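Local coordinates for acyl-coenzyme A oxidase 3 (Yarrowia lipolytica, PDB 5YS9), which oxidises acyl-CoA substrates to 2-trans-enoyl-CoA with FAD as cofactor, passing the electrons to oxygen to give hydrogen peroxide in peroxisomal fatty acid beta-oxidation, at residues H351-L356 / S593-S598; L358-Y363 / I583-L588. One frame throughout, in Å; residues are numbered along the deposited sequence.

Both contacts join the same two helices, 349-385 and 579-596. Contact 1 ties the beginning of the first helix to the end of the second through a salt bridge. Contact 2 lies about two turns further along the first helix and nearly three turns back along the second, and joins them through apolar side chains. Their centres lie about 10 Å apart, and the two merge where Leu356 CB of the first meets Leu588 CD2 of the second at 3.9 Å. Along the chain, contact 2 is nested inside the loop that contact 1 closes. The adenosine end of FAD lies beside contact 1, where Arg354 reaches its ribose; the flavin ring is well away.

Contact 1 of 2, residues H351-L356 / S593-S598; sequences HQRRLL and SIEEDS. With FAD (flavin-adenine dinucleotide), chain D.
Arg353 and Glu595 form a buried, bidentate salt bridge between the C-alpha1 helix that borders the FAD site and a helix of the C-terminal domain typical of acyl-CoA oxidases. The backbones stay well apart, with Arg353 CA and Glu595 CA 11.4 Å from each other, and two long side chains span the gap. Beyond CG, the arginine runs straight out to NE. In Glu595, CG lies anti to the backbone N (chi1 -176°), which throws an extended chain toward the arginine; the two side chains meet at about a right angle. The guanidinium grips end-on, one nitrogen for each oxygen. Arg353 NH1 binds Glu595 OE1 at 2.8 Å, meeting it on the syn side but tilted 23° from the carboxylate plane. The second bond, from Arg353 NH2 to the syn lone pair of Glu595 OE2, measures 3.1 Å. Both oxygens lie near the guanidinium plane, and the paired bonds restrict rotation of either group. Further hydrogen bonds, Arg353 NH2 with Asn620 OD1 and Glu595 OE2 with Thr616 OG1, tie the pair to helix 609-628.

The next residue serves the cofactor. Arg354 bends twice along its chain and brings NH1 to the adenosine ribose of FAD, hydrogen-bonded to O3B at 2.6 Å. The neighbouring hydroxyl oxygen O2B lies at the edge of the guanidinium, near its plane. His351 CE1 sits over one guanidinium face, toward its rim.

FAD is also held by Arg331 and Gly432 of this chain and by Ser169 and Asp457 of the second subunit. Around the contact, helix 300-330 packs against His351, Leu355 and Leu356, helix 609-628 lies along Gln352 and Arg353, and Gln548 of the second subunit packs on Glu595.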
# COMPACT_ATOMS: atom_id res chain seq x y z
N HIS A 351 5.33 16.72 -9.81
CA HIS A 351 4.75 16.62 -8.51
C HIS A 351 3.25 17.03 -8.50
O HIS A 351 2.41 16.40 -7.78
CB HIS A 351 5.57 17.42 -7.52
CG HIS A 351 5.39 16.96 -6.12
ND1 HIS A 351 6.01 15.82 -5.64
CD2 HIS A 351 4.62 17.44 -5.12
CE1 HIS A 351 5.68 15.67 -4.38
NE2 HIS A 351 4.83 16.63 -4.04
N GLN A 352 2.93 18.03 -9.32
CA GLN A 352 1.54 18.44 -9.56
C GLN A 352 0.71 17.27 -10.08
O GLN A 352 -0.36 17.03 -9.55
CB GLN A 352 1.45 19.63 -10.53
CG GLN A 352 2.02 20.95 -9.95
CD GLN A 352 2.05 22.09 -10.94
OE1 GLN A 352 1.50 21.97 -12.04
NE2 GLN A 352 2.67 23.23 -10.55
N ARG A 353 1.25 16.51 -11.02
CA ARG A 353 0.62 15.31 -11.55
C ARG A 353 0.42 14.21 -10.51
O ARG A 353 -0.54 13.47 -10.57
CB ARG A 353 1.39 14.76 -12.73
CG ARG A 353 1.09 15.45 -14.03
CD ARG A 353 2.04 14.99 -15.10
NE ARG A 353 1.61 15.39 -16.42
CZ ARG A 353 0.73 14.72 -17.14
NH1 ARG A 353 0.18 13.62 -16.67
NH2 ARG A 353 0.40 15.16 -18.33
N ARG A 354 1.36 14.07 -9.61
CA ARG A 354 1.23 13.11 -8.53
C ARG A 354 0.08 13.41 -7.58
O ARG A 354 -0.60 12.51 -7.15
CB ARG A 354 2.51 13.03 -7.72
CG ARG A 354 3.71 12.54 -8.49
CD ARG A 354 4.45 11.50 -7.68
NE ARG A 354 5.67 12.03 -7.11
CZ ARG A 354 6.11 11.75 -5.90
NH1 ARG A 354 7.23 12.29 -5.48
NH2 ARG A 354 5.43 10.94 -5.12
N LEU A 355 -0.10 14.67 -7.22
CA LEU A 355 -1.05 15.02 -6.19
C LEU A 355 -2.34 15.69 -6.61
O LEU A 355 -3.38 15.44 -6.05
CB LEU A 355 -0.38 15.88 -5.13
CG LEU A 355 0.84 15.33 -4.40
CD1 LEU A 355 1.35 16.36 -3.42
CD2 LEU A 355 0.52 14.03 -3.70
N LEU A 356 -2.28 16.56 -7.60
CA LEU A 356 -3.48 17.37 -7.91
C LEU A 356 -4.68 16.56 -8.45
O LEU A 356 -5.82 16.87 -8.11
CB LEU A 356 -3.15 18.55 -8.80
CG LEU A 356 -2.17 19.54 -8.17
CD1 LEU A 356 -1.89 20.68 -9.14
CD2 LEU A 356 -2.61 20.10 -6.83
N SER A 593 -7.95 10.88 -15.97
CA SER A 593 -8.52 9.54 -16.08
C SER A 593 -8.46 8.99 -17.50
O SER A 593 -8.25 7.79 -17.67
CB SER A 593 -9.97 9.55 -15.64
OG SER A 593 -10.10 9.95 -14.31
N ILE A 594 -8.70 9.85 -18.47
CA ILE A 594 -8.57 9.51 -19.88
C ILE A 594 -7.12 9.19 -20.21
O ILE A 594 -6.84 8.24 -20.91
CB ILE A 594 -9.08 10.67 -20.76
CG1 ILE A 594 -10.60 10.78 -20.64
CG2 ILE A 594 -8.69 10.48 -22.21
CD1 ILE A 594 -11.18 12.05 -21.20
N GLU A 595 -6.21 9.99 -19.69
CA GLU A 595 -4.80 9.80 -19.92
C GLU A 595 -4.26 8.51 -19.32
O GLU A 595 -3.41 7.86 -19.91
CB GLU A 595 -4.03 11.00 -19.39
CG GLU A 595 -2.55 10.94 -19.66
CD GLU A 595 -1.83 12.08 -19.01
OE1 GLU A 595 -2.01 12.26 -17.80
OE2 GLU A 595 -1.10 12.78 -19.70
N GLU A 596 -4.73 8.15 -18.14
CA GLU A 596 -4.35 6.91 -17.50
C GLU A 596 -4.83 5.70 -18.26
O GLU A 596 -4.23 4.65 -18.19
CB GLU A 596 -4.78 6.87 -16.04
CG GLU A 596 -4.12 7.93 -15.16
CD GLU A 596 -2.65 7.67 -14.90
OE1 GLU A 596 -1.81 8.18 -15.65
OE2 GLU A 596 -2.32 6.98 -13.92
N ASP A 597 -5.93 5.83 -18.98
CA ASP A 597 -6.46 4.71 -19.72
C ASP A 597 -6.68 5.09 -21.17
O ASP A 597 -7.76 4.95 -21.71
CB ASP A 597 -7.77 4.25 -19.10
CG ASP A 597 -7.74 2.80 -18.67
OD1 ASP A 597 -7.16 1.98 -19.39
OD2 ASP A 597 -8.31 2.48 -17.62
N SER A 598 -5.59 5.50 -21.81
CA SER A 598 -5.60 5.99 -23.17
C SER A 598 -6.08 4.93 -24.13
O SER A 598 -6.75 5.23 -25.10
CB SER A 598 -4.23 6.50 -23.57
OG SER A 598 -3.30 5.44 -23.62
PA FAD D . 12.96 14.92 -0.90
O1A FAD D . 14.25 14.65 -1.57
O2A FAD D . 12.59 16.30 -0.51
O5B FAD D . 11.74 14.42 -1.76
C5B FAD D . 10.46 14.55 -1.17
C4B FAD D . 9.42 14.37 -2.25
O4B FAD D . 9.59 15.39 -3.22
C3B FAD D . 9.67 13.05 -2.93
O3B FAD D . 8.44 12.37 -3.14
C2B FAD D . 10.23 13.41 -4.27
O2B FAD D . 9.79 12.48 -5.25
C1B FAD D . 9.73 14.81 -4.50
N9A FAD D . 10.79 15.48 -5.25
C8A FAD D . 11.96 15.89 -4.75
N7A FAD D . 12.72 16.43 -5.73
C5A FAD D . 12.04 16.35 -6.87
C6A FAD D . 12.27 16.73 -8.28
N6A FAD D . 13.40 17.32 -8.68
N1A FAD D . 11.29 16.47 -9.15
C2A FAD D . 10.15 15.88 -8.78
N3A FAD D . 9.87 15.51 -7.53
C4A FAD D . 10.77 15.71 -6.55
N1 FAD D . 19.76 8.91 5.61
C2 FAD D . 21.01 8.73 6.04
O2 FAD D . 21.88 9.50 5.64
N3 FAD D . 21.37 7.75 6.86
C4 FAD D . 20.50 6.88 7.32
O4 FAD D . 20.86 6.00 8.08
C4X FAD D . 19.10 7.00 6.90
N5 FAD D . 18.17 6.14 7.33
C5X FAD D . 16.90 6.27 6.95
C6 FAD D . 15.97 5.38 7.43
C7 FAD D . 14.66 5.50 7.06
C7M FAD D . 13.65 4.52 7.57
C8 FAD D . 14.25 6.59 6.14
C8M FAD D . 12.83 6.72 5.72
C9 FAD D . 15.18 7.47 5.65
C9A FAD D . 16.50 7.36 6.03
N10 FAD D . 17.46 8.26 5.55
C10 FAD D . 18.77 8.10 5.99
C1' FAD D . 17.13 9.37 4.65
C2' FAD D . 16.66 8.96 3.26
O2' FAD D . 17.77 8.64 2.43
C3' FAD D . 15.83 10.07 2.62
O3' FAD D . 14.52 9.99 3.14
C4' FAD D . 15.71 10.01 1.10
O4' FAD D . 16.96 9.61 0.57
C5' FAD D . 15.41 11.36 0.48
O5' FAD D . 14.06 11.79 0.58
P FAD D . 13.72 13.20 1.24
O1P FAD D . 12.97 12.99 2.50
O2P FAD D . 14.96 13.99 1.27
O3P FAD D . 12.66 13.89 0.28

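Contact 2 of 2, residues L358-Y363 / I583-L588; sequences LLAFTY and INLANL
Leu585 packs against Leu359, Ala360 and Tyr363, and its two methyl groups divide the work. CD1 sits over one face of the Tyr363 ring, 3.5 Å from the centroid and 17° off the ring normal, a CH-pi contact made almost perpendicular to the ring. CD2 turns the other way, toward Ala360, and comes within 3.7 Å of Ala360 CB. Because that residue is so small, the helices can close in: Ala360 CA and Leu585 CA are 5.3 Å apart, and the Ala360 CB methyl also rests 3.5 Å from the carbonyl oxygen Leu585 O. This is the tightly packed part of the contact, and no hydrogen bond crosses it.

Packing is looser at Leu359 and Leu588. Leu359 takes part through the end of its chain: a first torsion of 170° swings CG away from the backbone N and beside the carbonyl carbon, bringing CD2 to 4.2 Å from Leu585 CD2. Leu588 faces the same helix at a greater distance, its CB 4.8 Å from Ala360 CB. Toward the start of the second segment, Ile583 and Asn584 are partly exposed and mark the side nearer solvent, whereas the residues that touch are all buried.

Other helices complete the surroundings. Tyr363 packs on Phe566 of helix 547-573, its ring meets that of Phe637, and its hydroxyl is hydrogen-bonded to Tyr633 O, a bond that probably steadies the ring facing Leu585. Leu359 lies against Ile321 of helix 300-330. The two short helix segments cross steeply, at -107° with their axes 8.7 Å apart at closest approach, a crossing built on a small residue that joins the C-alpha1 helices to the C-terminal helical domain of the acyl-CoA oxidase fold.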
# COMPACT_ATOMS: atom_id res chain seq x y z
N LEU A 358 -5.40 13.58 -7.52
CA LEU A 358 -5.89 12.86 -6.38
C LEU A 358 -6.70 13.80 -5.50
O LEU A 358 -7.66 13.38 -4.89
CB LEU A 358 -4.73 12.21 -5.62
CG LEU A 358 -3.84 11.26 -6.47
CD1 LEU A 358 -2.68 10.64 -5.71
CD2 LEU A 358 -4.68 10.15 -7.03
N LEU A 359 -6.30 15.07 -5.45
CA LEU A 359 -7.11 16.12 -4.85
C LEU A 359 -8.42 16.21 -5.61
O LEU A 359 -9.45 16.33 -5.02
CB LEU A 359 -6.38 17.49 -4.86
CG LEU A 359 -7.26 18.70 -4.47
CD1 LEU A 359 -7.54 18.69 -2.98
CD2 LEU A 359 -6.71 20.07 -4.92
N ALA A 360 -8.36 16.15 -6.92
CA ALA A 360 -9.56 16.13 -7.72
C ALA A 360 -10.37 14.87 -7.45
O ALA A 360 -11.57 14.93 -7.32
CB ALA A 360 -9.21 16.25 -9.19
N PHE A 361 -9.69 13.75 -7.33
CA PHE A 361 -10.32 12.48 -7.08
C PHE A 361 -11.06 12.48 -5.75
O PHE A 361 -12.12 11.93 -5.64
CB PHE A 361 -9.26 11.38 -7.07
CG PHE A 361 -9.73 10.08 -7.61
CD1 PHE A 361 -10.94 9.55 -7.24
CD2 PHE A 361 -8.94 9.37 -8.48
CE1 PHE A 361 -11.36 8.35 -7.73
CE2 PHE A 361 -9.35 8.16 -8.97
CZ PHE A 361 -10.56 7.66 -8.60
N THR A 362 -10.46 13.07 -4.73
CA THR A 362 -11.12 13.11 -3.43
C THR A 362 -12.41 13.91 -3.42
O THR A 362 -13.37 13.48 -2.84
CB THR A 362 -10.16 13.35 -2.23
OG1 THR A 362 -10.70 14.33 -1.35
CG2 THR A 362 -8.79 13.74 -2.68
N TYR A 363 -12.43 15.04 -4.11
CA TYR A 363 -13.65 15.82 -4.24
C TYR A 363 -14.71 15.00 -4.95
O TYR A 363 -15.87 15.02 -4.59
CB TYR A 363 -13.40 17.07 -5.08
CG TYR A 363 -13.03 18.31 -4.32
CD1 TYR A 363 -11.89 18.35 -3.53
CD2 TYR A 363 -13.79 19.46 -4.41
CE1 TYR A 363 -11.54 19.49 -2.85
CE2 TYR A 363 -13.44 20.60 -3.73
CZ TYR A 363 -12.32 20.61 -2.95
OH TYR A 363 -11.97 21.74 -2.27
N ILE A 583 -14.93 23.21 -11.94
CA ILE A 583 -14.85 22.66 -13.30
C ILE A 583 -13.40 22.35 -13.62
O ILE A 583 -13.11 21.31 -14.25
CB ILE A 583 -15.49 23.59 -14.38
CG1 ILE A 583 -17.02 23.42 -14.35
CG2 ILE A 583 -15.07 23.22 -15.80
CD1 ILE A 583 -17.74 24.67 -14.83
N ASN A 584 -12.51 23.26 -13.22
CA ASN A 584 -11.07 23.09 -13.34
C ASN A 584 -10.65 21.79 -12.65
O ASN A 584 -9.92 21.03 -13.22
CB ASN A 584 -10.31 24.28 -12.70
CG ASN A 584 -10.14 25.49 -13.63
OD1 ASN A 584 -9.78 26.54 -13.14
ND2 ASN A 584 -10.34 25.33 -14.94
N LEU A 585 -11.09 21.57 -11.42
CA LEU A 585 -10.86 20.30 -10.73
C LEU A 585 -11.41 19.13 -11.52
O LEU A 585 -10.69 18.16 -11.75
CB LEU A 585 -11.53 20.25 -9.34
CG LEU A 585 -10.70 20.50 -8.09
CD1 LEU A 585 -11.49 20.02 -6.87
CD2 LEU A 585 -9.33 19.81 -8.14
N ALA A 586 -12.70 19.25 -11.90
CA ALA A 586 -13.43 18.18 -12.61
C ALA A 586 -12.76 17.81 -13.94
O ALA A 586 -12.54 16.63 -14.23
CB ALA A 586 -14.89 18.57 -12.83
N ASN A 587 -12.37 18.82 -14.70
CA ASN A 587 -11.65 18.58 -15.97
C ASN A 587 -10.35 17.87 -15.77
O ASN A 587 -10.03 17.00 -16.57
CB ASN A 587 -11.41 19.87 -16.75
CG ASN A 587 -12.67 20.38 -17.43
OD1 ASN A 587 -13.79 19.90 -17.18
ND2 ASN A 587 -12.49 21.31 -18.32
N LEU A 588 -9.62 18.23 -14.71
CA LEU A 588 -8.34 17.55 -14.38
C LEU A 588 -8.63 16.11 -14.05
O LEU A 588 -8.04 15.21 -14.65
CB LEU A 588 -7.61 18.25 -13.22
CG LEU A 588 -6.25 17.69 -12.80
CD1 LEU A 588 -5.25 17.45 -13.98
CD2 LEU A 588 -5.64 18.60 -11.76